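Oxalate biosynthetic component 1 (Burkholderia thailandensis, PDB 5IKY) produces oxalate under quorum-sensing control, as a bifunctional enzyme that joins a serine hydrolase of the alpha/beta-hydrolase type to an additional lyase activity. Local coordinates at residues 438-443 / 467-472; 448-453 / 461-466; 540-545 / 716-721; 878-883 / 963-968. All blocks are in the same frame, centred on the assembly; numbering follows the deposited sequence.

Interaction 1: residues 438-443 / 467-472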
loop_
_atom_site.group_PDB
_atom_site.type_symbol
_atom_site.label_atom_id
_atom_site.label_comp_id
_atom_site.label_asym_id
_atom_site.label_seq_id
_atom_site.Cartn_x
_atom_site.Cartn_y
_atom_site.Cartn_z
ATOM N N LYS A 438 -32.620 -7.685 14.385
ATOM C CA LYS A 438 -33.138 -8.965 13.918
ATOM C C LYS A 438 -32.013 -9.865 13.411
ATOM O O LYS A 438 -32.002 -11.067 13.679
ATOM C CB LYS A 438 -34.182 -8.749 12.822
ATOM C CG LYS A 438 -35.020 -9.975 12.503
ATOM C CD LYS A 438 -36.049 -9.667 11.427
ATOM C CE LYS A 438 -37.376 -10.347 11.709
ATOM N NZ LYS A 438 -38.306 -10.211 10.554
ATOM N N LEU A 439 -31.065 -9.276 12.690
ATOM C CA LEU A 439 -29.938 -10.025 12.140
ATOM C C LEU A 439 -28.982 -10.513 13.232
ATOM O O LEU A 439 -28.502 -11.642 13.179
ATOM C CB LEU A 439 -29.179 -9.171 11.121
ATOM C CG LEU A 439 -29.913 -8.883 9.808
ATOM C CD1 LEU A 439 -29.138 -7.884 8.967
ATOM C CD2 LEU A 439 -30.147 -10.169 9.032
ATOM N N ARG A 440 -28.708 -9.659 14.214
ATOM C CA ARG A 440 -27.840 -10.031 15.332
ATOM C C ARG A 440 -28.462 -11.134 16.190
ATOM O O ARG A 440 -27.754 -11.995 16.712
ATOM C CB ARG A 440 -27.539 -8.816 16.214
ATOM C CG ARG A 440 -27.081 -7.575 15.472
ATOM C CD ARG A 440 -25.574 -7.441 15.431
ATOM N NE ARG A 440 -25.180 -6.045 15.267
ATOM C CZ ARG A 440 -23.986 -5.646 14.838
ATOM N NH1 ARG A 440 -23.723 -4.352 14.723
ATOM N NH2 ARG A 440 -23.059 -6.539 14.514
ATOM N N ASP A 441 -29.783 -11.103 16.338
ATOM C CA ASP A 441 -30.480 -12.074 17.178
ATOM C C ASP A 441 -30.496 -13.471 16.565
ATOM O O ASP A 441 -30.512 -14.470 17.282
ATOM C CB ASP A 441 -31.914 -11.615 17.452
ATOM C CG ASP A 441 -31.975 -10.409 18.371
ATOM O OD1 ASP A 441 -30.920 -10.022 18.915
ATOM O OD2 ASP A 441 -33.079 -9.852 18.553
ATOM N N ASN A 442 -30.490 -13.537 15.237
ATOM C CA ASN A 442 -30.523 -14.821 14.545
ATOM C C ASN A 442 -29.152 -15.273 14.045
ATOM O O ASN A 442 -29.000 -16.391 13.556
ATOM C CB ASN A 442 -31.505 -14.762 13.376
ATOM C CG ASN A 442 -32.946 -14.682 13.837
ATOM O OD1 ASN A 442 -33.622 -15.703 13.976
ATOM N ND2 ASN A 442 -33.423 -13.467 14.084
ATOM N N PHE A 443 -28.154 -14.407 14.176
ATOM C CA PHE A 443 -26.795 -14.755 13.782
ATOM C C PHE A 443 -25.809 -14.331 14.865
ATOM O O PHE A 443 -25.351 -13.187 14.879
ATOM C CB PHE A 443 -26.431 -14.109 12.442
ATOM C CG PHE A 443 -27.206 -14.657 11.276
ATOM C CD1 PHE A 443 -26.840 -15.857 10.689
ATOM C CD2 PHE A 443 -28.295 -13.971 10.762
ATOM C CE1 PHE A 443 -27.549 -16.367 9.615
ATOM C CE2 PHE A 443 -29.008 -14.477 9.687
ATOM C CZ PHE A 443 -28.635 -15.675 9.115
ATOM N N LEU A 467 -25.989 2.609 15.209
ATOM C CA LEU A 467 -26.405 1.220 15.097
ATOM C C LEU A 467 -25.288 0.272 15.522
ATOM O O LEU A 467 -25.467 -0.946 15.520
ATOM C CB LEU A 467 -26.843 0.913 13.665
ATOM C CG LEU A 467 -28.029 1.728 13.147
ATOM C CD1 LEU A 467 -28.288 1.420 11.683
ATOM C CD2 LEU A 467 -29.270 1.445 13.981
ATOM N N ASP A 468 -24.144 0.845 15.889
ATOM C CA ASP A 468 -22.980 0.072 16.317
ATOM C C ASP A 468 -22.591 -0.954 15.254
ATOM O O ASP A 468 -22.369 -2.127 15.555
ATOM C CB ASP A 468 -23.258 -0.617 17.659
ATOM C CG ASP A 468 -21.996 -1.138 18.324
ATOM O OD1 ASP A 468 -20.958 -0.444 18.262
ATOM O OD2 ASP A 468 -22.045 -2.241 18.910
ATOM N N LEU A 469 -22.520 -0.504 14.006
ATOM C CA LEU A 469 -22.211 -1.399 12.898
ATOM C C LEU A 469 -20.718 -1.683 12.807
ATOM O O LEU A 469 -19.906 -1.032 13.466
ATOM C CB LEU A 469 -22.719 -0.817 11.582
ATOM C CG LEU A 469 -24.224 -0.548 11.532
ATOM C CD1 LEU A 469 -24.638 -0.100 10.141
ATOM C CD2 LEU A 469 -25.017 -1.774 11.968
ATOM N N ASP A 470 -20.360 -2.659 11.982
ATOM C CA ASP A 470 -18.980 -3.116 11.896
ATOM C C ASP A 470 -18.229 -2.472 10.738
ATOM O O ASP A 470 -17.014 -2.278 10.806
ATOM C CB ASP A 470 -18.944 -4.638 11.762
ATOM C CG ASP A 470 -19.780 -5.333 12.818
ATOM O OD1 ASP A 470 -19.313 -5.436 13.971
ATOM O OD2 ASP A 470 -20.906 -5.772 12.498
ATOM N N GLY A 471 -18.955 -2.135 9.677
ATOM C CA GLY A 471 -18.333 -1.608 8.479
ATOM C C GLY A 471 -19.124 -0.516 7.788
ATOM O O GLY A 471 -20.339 -0.409 7.944
ATOM N N ILE A 472 -18.415 0.307 7.023
ATOM C CA ILE A 472 -19.035 1.364 6.234
ATOM C C ILE A 472 -18.565 1.254 4.790
ATOM O O ILE A 472 -17.373 1.070 4.533
ATOM C CB ILE A 472 -18.693 2.762 6.784
ATOM C CG1 ILE A 472 -19.139 2.894 8.241
ATOM C CG2 ILE A 472 -19.340 3.839 5.944
ATOM C CD1 ILE A 472 -18.782 4.225 8.869
#
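Arg440 stretches out from the last turn of helix 418-442 and sets the edge of its guanidinium group against the loop 467-470. The chain bends once on the way, at chi2 (-96°), and then runs on extended to the loop. Two nitrogens do the work. NH2 gives a hydrogen bond, part of a salt bridge, to OD2 of Asp470 at 3.0 Å. The carboxylate stands nearly upright to the guanidinium, the planes 84° apart, and OD2 receives the N-H on its syn lone pair, the side facing OD1. NH1 comes to 2.7 Å from the backbone O of Asp468 and lies 4.0 Å from CD2 of Leu469. Asp470 OD2 also accepts the backbone N-H of Ile448, so one oxygen holds both a charged side chain and a strand N-H; that would favour the ionised carboxylate. The carbonyl of Asp468 lies where helix 460-466 has just ended in a Schellman motif, with Asp468 at positive phi. The contact thus joins the C-terminal end of helix 418-442 to the turn entering strand 471-474, beside the neighbouring strand 446-451, at the N-terminal ends of these two parallel strands of the barrel.

Interaction 2: residues 448-453 / 461-466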
loop_
_atom_site.group_PDB
_atom_site.type_symbol
_atom_site.label_atom_id
_atom_site.label_comp_id
_atom_site.label_asym_id
_atom_site.label_seq_id
_atom_site.Cartn_x
_atom_site.Cartn_y
_atom_site.Cartn_z
ATOM N N ILE A 448 -22.048 -6.549 10.143
ATOM C CA ILE A 448 -23.025 -5.757 9.405
ATOM C C ILE A 448 -22.434 -4.430 8.948
ATOM O O ILE A 448 -21.915 -3.661 9.758
ATOM C CB ILE A 448 -24.278 -5.479 10.248
ATOM C CG1 ILE A 448 -24.928 -6.792 10.692
ATOM C CG2 ILE A 448 -25.270 -4.631 9.467
ATOM C CD1 ILE A 448 -26.076 -6.602 11.659
ATOM N N SER A 449 -22.516 -4.166 7.647
ATOM C CA SER A 449 -22.031 -2.908 7.092
ATOM C C SER A 449 -23.170 -2.083 6.499
ATOM O O SER A 449 -24.259 -2.596 6.237
ATOM C CB SER A 449 -20.960 -3.164 6.029
ATOM O OG SER A 449 -19.832 -3.809 6.593
ATOM N N LEU A 450 -22.902 -0.798 6.283
ATOM C CA LEU A 450 -23.910 0.125 5.778
ATOM C C LEU A 450 -23.453 0.854 4.519
ATOM O O LEU A 450 -22.300 1.276 4.419
ATOM C CB LEU A 450 -24.267 1.150 6.855
ATOM C CG LEU A 450 -25.198 2.298 6.462
ATOM C CD1 LEU A 450 -26.596 1.773 6.196
ATOM C CD2 LEU A 450 -25.217 3.373 7.536
ATOM N N LEU A 451 -24.360 0.995 3.559
ATOM C CA LEU A 451 -24.125 1.874 2.422
ATOM C C LEU A 451 -25.298 2.840 2.286
ATOM O O LEU A 451 -26.425 2.521 2.660
ATOM C CB LEU A 451 -23.919 1.070 1.131
ATOM C CG LEU A 451 -25.104 0.437 0.395
ATOM C CD1 LEU A 451 -25.739 1.409 -0.594
ATOM C CD2 LEU A 451 -24.649 -0.818 -0.324
ATOM N N LEU A 452 -25.023 4.027 1.761
ATOM C CA LEU A 452 -26.063 5.009 1.497
ATOM C C LEU A 452 -25.787 5.689 0.160
ATOM O O LEU A 452 -24.652 6.074 -0.118
ATOM C CB LEU A 452 -26.139 6.039 2.626
ATOM C CG LEU A 452 -26.697 5.565 3.970
ATOM C CD1 LEU A 452 -26.574 6.660 5.015
ATOM C CD2 LEU A 452 -28.146 5.139 3.822
ATOM N N PRO A 453 -26.828 5.830 -0.675
ATOM C CA PRO A 453 -26.720 6.408 -2.020
ATOM C C PRO A 453 -26.743 7.935 -2.042
ATOM O O PRO A 453 -27.563 8.547 -1.358
ATOM C CB PRO A 453 -27.953 5.847 -2.729
ATOM C CG PRO A 453 -28.964 5.720 -1.637
ATOM C CD PRO A 453 -28.193 5.349 -0.391
ATOM N N VAL A 461 -21.688 8.103 8.620
ATOM C CA VAL A 461 -20.933 7.886 9.849
ATOM C C VAL A 461 -21.831 7.879 11.088
ATOM O O VAL A 461 -21.764 6.956 11.899
ATOM C CB VAL A 461 -19.839 8.953 10.026
ATOM C CG1 VAL A 461 -19.176 8.810 11.383
ATOM C CG2 VAL A 461 -18.811 8.837 8.914
ATOM N N ASP A 462 -22.674 8.899 11.224
ATOM C CA ASP A 462 -23.527 9.038 12.404
ATOM C C ASP A 462 -24.495 7.867 12.569
ATOM O O ASP A 462 -24.709 7.388 13.683
ATOM C CB ASP A 462 -24.312 10.354 12.348
ATOM C CG ASP A 462 -23.436 11.568 12.619
ATOM O OD1 ASP A 462 -22.509 11.461 13.450
ATOM O OD2 ASP A 462 -23.675 12.630 12.003
ATOM N N VAL A 463 -25.077 7.408 11.466
ATOM C CA VAL A 463 -26.006 6.283 11.520
ATOM C C VAL A 463 -25.270 4.989 11.855
ATOM O O VAL A 463 -25.742 4.193 12.670
ATOM C CB VAL A 463 -26.777 6.113 10.194
ATOM C CG1 VAL A 463 -27.500 4.775 10.153
ATOM C CG2 VAL A 463 -27.764 7.253 10.008
ATOM N N ALA A 464 -24.107 4.790 11.238
ATOM C CA ALA A 464 -23.303 3.596 11.486
ATOM C C ALA A 464 -22.869 3.499 12.946
ATOM O O ALA A 464 -22.847 2.410 13.523
ATOM C CB ALA A 464 -22.088 3.576 10.576
ATOM N N ILE A 465 -22.520 4.638 13.538
ATOM C CA ILE A 465 -22.162 4.685 14.952
ATOM C C ILE A 465 -23.361 4.338 15.823
ATOM O O ILE A 465 -23.254 3.533 16.751
ATOM C CB ILE A 465 -21.630 6.071 15.366
ATOM C CG1 ILE A 465 -20.344 6.404 14.615
ATOM C CG2 ILE A 465 -21.379 6.127 16.866
ATOM C CD1 ILE A 465 -19.890 7.829 14.823
ATOM N N ALA A 466 -24.502 4.946 15.511
ATOM C CA ALA A 466 -25.727 4.762 16.287
ATOM C C ALA A 466 -26.167 3.305 16.325
ATOM O O ALA A 466 -26.657 2.822 17.344
ATOM C CB ALA A 466 -26.841 5.631 15.722
#
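Leu450 meets Val463 and Ala464 inside a beta-alpha-beta unit: strand 446-451 leads into helix 460-466, which returns the chain to the parallel strand 471-474. The unit belongs to a closed parallel barrel of the TIM type, and this contact lies in the layer between barrel wall and surrounding helices. Along 448-453 the side chains alternate as a strand requires. Ile448 starts on the helix side of the wall, but packs against Val436 of helix 418-442 rather than against 461-466. Ser449 follows with its CB directed away from the helix, beside Met378 of the next strand. Leu450 then turns toward the helix and makes every contact of its segment within 4.5 Å. A chi1 of 173° swings its CG to the far side from the backbone N and carries CD2, the branch that does the touching, to the helix. Leu451 lies again beside Met378, and Leu452 points back toward the helix without touching it. The helix answers with a valine and an alanine, small enough for the backbones to come close: CA of Leu450 is 6.7 Å from CA of Ala464. Val463 is shared with helix 418-442, where it touches Ala428. The side chains of Leu450 and Val463 cross at about a right angle, and Leu450 CD2 sits 3.7 Å from CG1 of Val463, 4.1 Å from the backbone N of Ala464 and 4.4 Å from its CB.

Interaction 3: residues 540-545 / 716-721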
loop_
_atom_site.group_PDB
_atom_site.type_symbol
_atom_site.label_atom_id
_atom_site.label_comp_id
_atom_site.label_asym_id
_atom_site.label_seq_id
_atom_site.Cartn_x
_atom_site.Cartn_y
_atom_site.Cartn_z
ATOM N N ALA A 540 3.363 -22.246 15.594
ATOM C CA ALA A 540 2.673 -23.176 16.480
ATOM C C ALA A 540 3.497 -24.438 16.728
ATOM O O ALA A 540 3.556 -24.938 17.849
ATOM C CB ALA A 540 1.312 -23.542 15.907
ATOM N N ALA A 541 4.132 -24.950 15.680
ATOM C CA ALA A 541 4.899 -26.190 15.784
ATOM C C ALA A 541 6.161 -26.030 16.632
ATOM O O ALA A 541 6.676 -27.005 17.176
ATOM C CB ALA A 541 5.262 -26.698 14.396
ATOM N N LEU A 542 6.655 -24.802 16.742
ATOM C CA LEU A 542 7.873 -24.530 17.499
ATOM C C LEU A 542 7.572 -23.830 18.821
ATOM O O LEU A 542 8.483 -23.363 19.504
ATOM C CB LEU A 542 8.833 -23.674 16.669
ATOM C CG LEU A 542 9.215 -24.190 15.279
ATOM C CD1 LEU A 542 10.067 -23.170 14.545
ATOM C CD2 LEU A 542 9.947 -25.522 15.384
ATOM N N ALA A 543 6.292 -23.772 19.178
ATOM C CA ALA A 543 5.826 -22.963 20.304
ATOM C C ALA A 543 6.437 -23.352 21.646
ATOM O O ALA A 543 6.606 -22.505 22.521
ATOM C CB ALA A 543 4.311 -23.034 20.395
ATOM N N HIS A 544 6.766 -24.628 21.809
ATOM C CA HIS A 544 7.233 -25.121 23.100
ATOM C C HIS A 544 8.749 -25.202 23.186
ATOM O O HIS A 544 9.297 -25.620 24.207
ATOM C CB HIS A 544 6.619 -26.487 23.389
ATOM C CG HIS A 544 5.143 -26.435 23.631
ATOM N ND1 HIS A 544 4.260 -27.315 23.046
ATOM C CD2 HIS A 544 4.397 -25.599 24.391
ATOM C CE1 HIS A 544 3.031 -27.024 23.435
ATOM N NE2 HIS A 544 3.087 -25.990 24.254
ATOM N N TYR A 545 9.424 -24.794 22.118
ATOM C CA TYR A 545 10.880 -24.784 22.112
ATOM C C TYR A 545 11.414 -23.412 22.502
ATOM O O TYR A 545 10.894 -22.390 22.059
ATOM C CB TYR A 545 11.416 -25.194 20.737
ATOM C CG TYR A 545 11.066 -26.612 20.354
ATOM C CD1 TYR A 545 11.645 -27.690 21.012
ATOM C CD2 TYR A 545 10.153 -26.875 19.341
ATOM C CE1 TYR A 545 11.328 -28.989 20.672
ATOM C CE2 TYR A 545 9.830 -28.173 18.992
ATOM C CZ TYR A 545 10.419 -29.226 19.663
ATOM O OH TYR A 545 10.102 -30.517 19.321
ATOM N N SER A 716 9.539 -13.451 17.414
ATOM C CA SER A 716 10.999 -13.407 17.469
ATOM C C SER A 716 11.599 -14.775 17.775
ATOM O O SER A 716 12.594 -15.170 17.170
ATOM C CB SER A 716 11.467 -12.391 18.511
ATOM O OG SER A 716 11.164 -11.068 18.099
ATOM N N ALA A 717 10.987 -15.492 18.714
ATOM C CA ALA A 717 11.441 -16.833 19.070
ATOM C C ALA A 717 11.359 -17.771 17.871
ATOM O O ALA A 717 12.269 -18.565 17.630
ATOM C CB ALA A 717 10.626 -17.384 20.229
ATOM N N THR A 718 10.266 -17.670 17.120
ATOM C CA THR A 718 10.080 -18.486 15.927
ATOM C C THR A 718 11.167 -18.195 14.897
ATOM O O THR A 718 11.743 -19.113 14.312
ATOM C CB THR A 718 8.701 -18.249 15.284
ATOM O OG1 THR A 718 7.678 -18.382 16.277
ATOM C CG2 THR A 718 8.454 -19.250 14.170
ATOM N N MET A 719 11.449 -16.913 14.685
ATOM C CA MET A 719 12.466 -16.505 13.724
ATOM C C MET A 719 13.853 -16.940 14.191
ATOM O O MET A 719 14.688 -17.354 13.386
ATOM C CB MET A 719 12.424 -14.991 13.504
ATOM C CG MET A 719 11.146 -14.497 12.835
ATOM S SD MET A 719 11.009 -14.990 11.104
ATOM C CE MET A 719 12.029 -13.750 10.309
ATOM N N ALA A 720 14.087 -16.859 15.496
ATOM C CA ALA A 720 15.357 -17.282 16.076
ATOM C C ALA A 720 15.591 -18.773 15.845
ATOM O O ALA A 720 16.706 -19.197 15.541
ATOM C CB ALA A 720 15.396 -16.964 17.562
ATOM N N LEU A 721 14.528 -19.557 15.987
ATOM C CA LEU A 721 14.601 -21.001 15.803
ATOM C C LEU A 721 14.795 -21.369 14.337
ATOM O O LEU A 721 15.565 -22.274 14.013
ATOM C CB LEU A 721 13.339 -21.672 16.349
ATOM C CG LEU A 721 13.208 -21.671 17.873
ATOM C CD1 LEU A 721 11.841 -22.175 18.300
ATOM C CD2 LEU A 721 14.307 -22.519 18.479
#
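A type I beta turn, Leu542 to Tyr545, ends helix 530-541 and sets Leu542 against Leu721 and Thr718 of helix 715-734, and Tyr545 against Leu721. Leu542 is the first residue to leave the helical conformation, and its carbonyl closes the turn by accepting the N-H of Tyr545, with Tyr545 N 3.1 Å from Leu542 O. Its side chain and that of Leu721 run past each other in opposite directions, so each tip lies against the base of the other: Leu721 CD1 is 3.7 Å from CB of Leu542, while Leu542 CD1 is 4.0 Å from CB of Leu721. Segment 716-721 falls within the cap-domain family region of the enzyme, packed here against the end of helix 530-541; helix 554-560 covers the same patch, with Ile557 touching both leucines. Beyond this pair, CD1 of Leu542 reaches CG2 of Thr718, one turn earlier in the helix, at 4.3 Å. The methyl side of Thr718 is what it offers here, since OG1 is taken up by the carbonyl of Arg714. From Tyr545 the contact uses the start of the side chain, CB lying 3.9 Å from Leu721 CD1. CB points toward the helix but, with CG beside the backbone N (chi1 -64°), the ring leads away from it, and Leu542 CA lies in the ring plane at its edge. The carbonyl of Tyr545, its O also 3.9 Å from Leu721 CD1, accepts a hydrogen bond from Arg714 NH2.

Interaction 4: residues 878-883 / 963-968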
loop_
_atom_site.group_PDB
_atom_site.type_symbol
_atom_site.label_atom_id
_atom_site.label_comp_id
_atom_site.label_asym_id
_atom_site.label_seq_id
_atom_site.Cartn_x
_atom_site.Cartn_y
_atom_site.Cartn_z
ATOM N N ARG A 878 37.245 -5.444 25.132
ATOM C CA ARG A 878 38.358 -4.636 24.643
ATOM C C ARG A 878 37.962 -3.173 24.444
ATOM O O ARG A 878 38.820 -2.291 24.415
ATOM C CB ARG A 878 38.898 -5.213 23.331
ATOM N N LEU A 879 36.661 -2.920 24.318
ATOM C CA LEU A 879 36.168 -1.577 24.013
ATOM C C LEU A 879 35.421 -0.916 25.173
ATOM O O LEU A 879 35.595 0.276 25.425
ATOM C CB LEU A 879 35.257 -1.625 22.783
ATOM C CG LEU A 879 34.433 -0.378 22.451
ATOM C CD1 LEU A 879 35.327 0.799 22.103
ATOM C CD2 LEU A 879 33.452 -0.669 21.323
ATOM N N ILE A 880 34.593 -1.684 25.876
ATOM C CA ILE A 880 33.726 -1.114 26.905
ATOM C C ILE A 880 34.207 -1.409 28.328
ATOM O O ILE A 880 34.154 -0.538 29.198
ATOM C CB ILE A 880 32.279 -1.625 26.753
ATOM C CG1 ILE A 880 31.773 -1.383 25.329
ATOM C CG2 ILE A 880 31.360 -0.956 27.765
ATOM C CD1 ILE A 880 31.767 0.072 24.923
ATOM N N LEU A 881 34.671 -2.634 28.560
ATOM C CA LEU A 881 35.146 -3.053 29.883
ATOM C C LEU A 881 36.212 -2.142 30.524
ATOM O O LEU A 881 36.159 -1.909 31.733
ATOM C CB LEU A 881 35.686 -4.488 29.819
ATOM C CG LEU A 881 36.259 -5.055 31.123
ATOM C CD1 LEU A 881 35.213 -5.058 32.230
ATOM C CD2 LEU A 881 36.826 -6.450 30.908
ATOM N N PRO A 882 37.186 -1.635 29.738
ATOM C CA PRO A 882 38.167 -0.744 30.377
ATOM C C PRO A 882 37.563 0.518 31.000
ATOM O O PRO A 882 38.197 1.131 31.861
ATOM C CB PRO A 882 39.099 -0.371 29.220
ATOM C CG PRO A 882 39.023 -1.528 28.302
ATOM C CD PRO A 882 37.595 -1.983 28.363
ATOM N N ARG A 883 36.358 0.895 30.580
ATOM C CA ARG A 883 35.691 2.072 31.130
ATOM C C ARG A 883 35.111 1.789 32.516
ATOM O O ARG A 883 34.560 2.683 33.159
ATOM C CB ARG A 883 34.585 2.548 30.187
ATOM C CG ARG A 883 35.016 2.667 28.737
ATOM C CD ARG A 883 33.842 3.015 27.833
ATOM N NE ARG A 883 33.306 4.344 28.107
ATOM C CZ ARG A 883 33.791 5.467 27.586
ATOM N NH1 ARG A 883 34.835 5.424 26.770
ATOM N NH2 ARG A 883 33.239 6.633 27.888
ATOM N N ARG A 963 23.690 4.161 35.444
ATOM C CA ARG A 963 23.007 5.110 34.571
ATOM C C ARG A 963 23.946 6.238 34.163
ATOM O O ARG A 963 23.936 6.682 33.014
ATOM C CB ARG A 963 21.766 5.688 35.255
ATOM C CG ARG A 963 20.696 4.664 35.584
ATOM C CD ARG A 963 19.423 5.344 36.060
ATOM N NE ARG A 963 18.439 4.383 36.549
ATOM C CZ ARG A 963 17.169 4.679 36.807
ATOM N NH1 ARG A 963 16.724 5.914 36.616
ATOM N NH2 ARG A 963 16.344 3.741 37.251
ATOM N N ALA A 964 24.755 6.698 35.113
ATOM C CA ALA A 964 25.744 7.731 34.844
ATOM C C ALA A 964 26.804 7.206 33.885
ATOM O O ALA A 964 27.303 7.938 33.029
ATOM C CB ALA A 964 26.384 8.209 36.139
ATOM N N PHE A 965 27.137 5.928 34.034
ATOM C CA PHE A 965 28.102 5.271 33.164
ATOM C C PHE A 965 27.600 5.219 31.723
ATOM O O PHE A 965 28.360 5.449 30.783
ATOM C CB PHE A 965 28.400 3.858 33.673
ATOM C CG PHE A 965 29.252 3.043 32.742
ATOM C CD1 PHE A 965 28.680 2.093 31.910
ATOM C CD2 PHE A 965 30.624 3.226 32.697
ATOM C CE1 PHE A 965 29.461 1.341 31.052
ATOM C CE2 PHE A 965 31.410 2.479 31.840
ATOM C CZ PHE A 965 30.828 1.535 31.017
ATOM N N PHE A 966 26.314 4.919 31.560
ATOM C CA PHE A 966 25.712 4.803 30.236
ATOM C C PHE A 966 25.429 6.167 29.615
ATOM O O PHE A 966 25.214 6.272 28.408
ATOM C CB PHE A 966 24.420 3.983 30.307
ATOM C CG PHE A 966 24.649 2.503 30.428
ATOM C CD1 PHE A 966 25.545 1.858 29.591
ATOM C CD2 PHE A 966 23.978 1.758 31.385
ATOM C CE1 PHE A 966 25.763 0.497 29.699
ATOM C CE2 PHE A 966 24.193 0.396 31.501
ATOM C CZ PHE A 966 25.087 -0.235 30.656
ATOM N N ASP A 967 25.432 7.209 30.441
ATOM C CA ASP A 967 25.209 8.562 29.950
ATOM C C ASP A 967 26.482 9.106 29.306
ATOM O O ASP A 967 26.466 10.151 28.655
ATOM C CB ASP A 967 24.747 9.483 31.082
ATOM C CG ASP A 967 23.823 10.585 30.598
ATOM O OD1 ASP A 967 23.865 10.917 29.395
ATOM O OD2 ASP A 967 23.051 11.121 31.421
ATOM N N ARG A 968 27.583 8.384 29.490
ATOM C CA ARG A 968 28.854 8.753 28.878
ATOM C C ARG A 968 29.038 8.049 27.536
ATOM O O ARG A 968 30.156 7.925 27.034
ATOM C CB ARG A 968 30.018 8.418 29.812
ATOM C CG ARG A 968 29.989 9.170 31.132
ATOM C CD ARG A 968 29.869 10.672 30.914
ATOM N NE ARG A 968 30.915 11.189 30.037
ATOM C CZ ARG A 968 31.011 12.460 29.657
ATOM N NH1 ARG A 968 30.125 13.348 30.086
ATOM N NH2 ARG A 968 31.995 12.844 28.854
#
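Phe965, on helix 959-966, pushes the far end of its ring against Ile880 and Arg883, where the chain passes from helix 870-879 into a short 3-10 turn. Its CG is anti to the backbone N (chi1 173°), which carries the ring out to that turn. Ile880 CG2 meets the ring edge at CZ, 4.1 Å away, and Arg883 CB lies 3.6 Å from CE2. The carbonyl O of Arg883 also comes to the edge, 3.4 Å from CE2. Phe966 follows, and Phe965 CD1 lies over one face of its ring, toward the rim, while helix 937-955 packs alongside. At Arg968, just before strand 969-976 of the alpha/beta-hydrolase sheet, Arg883 NH2 lies 3.5 Å from the backbone O of Arg968 and gives a hydrogen bond to the carbonyl of Pro927. Arg883 NH2 keeps 5.5 Å from Arg968 NE. The chemistry is therefore mixed: hydrocarbon packing at the tip of the ring, a carbonyl at its slightly positive rim that is probably mildly favourable, and a bond from Arg883 NH2 to Pro927 that may partly offset the nearby like charge.

How the interactions relate
From the N terminus, interaction 1 comes first, closing a loop of 23 residues between helix 418-442 and the entry to strand 471-474. Interaction 2 nests inside that loop, joining strand 446-451 to helix 460-466. The two touch, their centres 11 Å apart: the backbone N of Leu469 lies 3.0 Å from the O of Ala464, a probable hydrogen bond, and both serve neighbouring strands of the barrel. The rest follow in series, without crossing. Interaction 3 spans 170 residues to bring the end of helix 530-541 together with helix 715-734 of the cap region. Interaction 4 lies wholly in the C-terminal hydrolase part, its centre about 34 Å from that of interaction 3 and about 60 Å from that of interaction 1.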